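Local coordinates for protein yciO (Escherichia coli, PDB 1K7J) that probably binds double-stranded RNA and belongs to the SUA5 (YrdC-like) family, its precise cellular role being unknown, at residues A[84-87]-A[88-92]. Numbering follows the deposited sequence.
Sequences VAFR and LMKNN
The last turns of the short helix 83-90 bring V84 to R87 against L88 to K90, a worked example of how i+4 to i bonding passes into a C-terminal turn. Three i+4 to i backbone hydrogen bonds hold the turns together: L88 N to V84 O, M89 N to A85 O at 2.9 Å and K90 N to F86 O at 2.9 Å. The side chains four apart meet as well. V84 and L88 run side by side, CG1 of V84 lying 4.0 Å from CD1 of L88. The selenomethionine M89 bends at its last torsion (chi3 -67°), which carries its CE methyl back to 4.1 Å from A85 CB. This is the inward side of an amphipathic helix: A85 and M89 are buried against L101 of strand 97-102, and M89 also meets L72 and L75 of helix 72-78. On the more exposed flank, where L72 touches both F86 and K90, the K90 chain crosses F86 at about a right angle, CD lying 3.9 Å obliquely from ring atom CE2. K90 takes the uncommon first torsion, CG between backbone N and carbonyl carbon (chi1 67°), and this folds the otherwise extended chain back over the R87 backbone and alongside the R87 side chain. Its NZ thereby arrives at the guanidinium edge, 3.8 Å from R87 NE, a pairing of like charges that is probably unfavourable. Past K90, the side chain of N92 turns back and donates ND2 to L88 O at 2.6 Å, the L88 oxygen lying close to the plane of the N92 amide, while N92 N bonds M89 O.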
loop_
_atom_site.group_PDB
_atom_site.type_symbol
_atom_site.label_atom_id
_atom_site.label_comp_id
_atom_site.label_asym_id
_atom_site.label_seq_id
_atom_site.Cartn_x
_atom_site.Cartn_y
_atom_site.Cartn_z
ATOM N N VAL A 84 16.250 3.937 -16.147
ATOM C CA VAL A 84 16.874 3.451 -14.923
ATOM C C VAL A 84 15.855 2.799 -13.993
ATOM O O VAL A 84 16.057 1.674 -13.527
ATOM C CB VAL A 84 17.596 4.597 -14.179
ATOM C CG1 VAL A 84 18.036 4.135 -12.799
ATOM C CG2 VAL A 84 18.813 5.048 -14.983
ATOM N N ALA A 85 14.756 3.502 -13.741
ATOM C CA ALA A 85 13.710 2.992 -12.861
ATOM C C ALA A 85 13.058 1.728 -13.415
ATOM O O ALA A 85 12.821 0.769 -12.680
ATOM C CB ALA A 85 12.652 4.062 -12.636
ATOM N N PHE A 86 12.764 1.732 -14.711
ATOM C CA PHE A 86 12.127 0.584 -15.342
ATOM C C PHE A 86 12.949 -0.690 -15.200
ATOM O O PHE A 86 12.433 -1.727 -14.779
ATOM C CB PHE A 86 11.883 0.851 -16.825
ATOM C CG PHE A 86 11.186 -0.276 -17.527
ATOM C CD1 PHE A 86 9.849 -0.556 -17.259
ATOM C CD2 PHE A 86 11.872 -1.079 -18.433
ATOM C CE1 PHE A 86 9.204 -1.625 -17.884
ATOM C CE2 PHE A 86 11.238 -2.147 -19.063
ATOM C CZ PHE A 86 9.902 -2.419 -18.787
ATOM N N ARG A 87 14.226 -0.613 -15.557
ATOM C CA ARG A 87 15.102 -1.774 -15.480
ATOM C C ARG A 87 15.216 -2.322 -14.063
ATOM O O ARG A 87 15.215 -3.536 -13.856
ATOM C CB ARG A 87 16.491 -1.423 -16.012
ATOM C CG ARG A 87 16.513 -1.015 -17.473
ATOM C CD ARG A 87 17.939 -1.029 -17.993
ATOM N NE ARG A 87 18.510 -2.371 -17.901
ATOM C CZ ARG A 87 19.810 -2.641 -17.948
ATOM N NH1 ARG A 87 20.693 -1.660 -18.087
ATOM N NH2 ARG A 87 20.228 -3.897 -17.851
ATOM N N LEU A 88 15.307 -1.431 -13.085
ATOM C CA LEU A 88 15.416 -1.870 -11.701
ATOM C C LEU A 88 14.131 -2.515 -11.199
ATOM O O LEU A 88 14.162 -3.572 -10.568
ATOM C CB LEU A 88 15.800 -0.690 -10.804
ATOM C CG LEU A 88 17.267 -0.262 -10.909
ATOM C CD1 LEU A 88 17.479 1.073 -10.208
ATOM C CD2 LEU A 88 18.149 -1.345 -10.292
HETATM N N MSE A 89 12.989 -1.900 -11.489
HETATM C CA MSE A 89 11.731 -2.457 -11.012
HETATM C C MSE A 89 11.276 -3.714 -11.740
HETATM O O MSE A 89 10.667 -4.583 -11.131
HETATM C CB MSE A 89 10.625 -1.403 -11.065
HETATM C CG MSE A 89 10.872 -0.232 -10.142
HETATM SE SE MSE A 89 9.355 0.973 -10.123
HETATM C CE MSE A 89 9.487 1.615 -11.966
ATOM N N LYS A 90 11.576 -3.823 -13.031
ATOM C CA LYS A 90 11.158 -4.998 -13.792
ATOM C C LYS A 90 11.751 -6.279 -13.213
ATOM O O LYS A 90 11.169 -7.355 -13.337
ATOM C CB LYS A 90 11.567 -4.861 -15.263
ATOM C CG LYS A 90 13.065 -4.874 -15.502
ATOM C CD LYS A 90 13.397 -4.634 -16.969
ATOM C CE LYS A 90 14.901 -4.608 -17.197
ATOM N NZ LYS A 90 15.247 -4.226 -18.600
ATOM N N ASN A 91 12.909 -6.158 -12.573
ATOM C CA ASN A 91 13.573 -7.317 -11.989
ATOM C C ASN A 91 13.406 -7.399 -10.477
ATOM O O ASN A 91 14.016 -8.244 -9.821
ATOM C CB ASN A 91 15.061 -7.296 -12.341
ATOM C CG ASN A 91 15.305 -7.469 -13.826
ATOM O OD1 ASN A 91 14.776 -8.392 -14.448
ATOM N ND2 ASN A 91 16.114 -6.586 -14.401
ATOM N N ASN A 92 12.569 -6.530 -9.926
ATOM C CA ASN A 92 12.349 -6.512 -8.489
ATOM C C ASN A 92 10.885 -6.279 -8.134
ATOM O O ASN A 92 10.555 -5.478 -7.258
ATOM C CB ASN A 92 13.245 -5.451 -7.848
ATOM C CG ASN A 92 14.716 -5.789 -7.980
ATOM O OD1 ASN A 92 15.215 -6.710 -7.328
ATOM N ND2 ASN A 92 15.421 -5.056 -8.837
#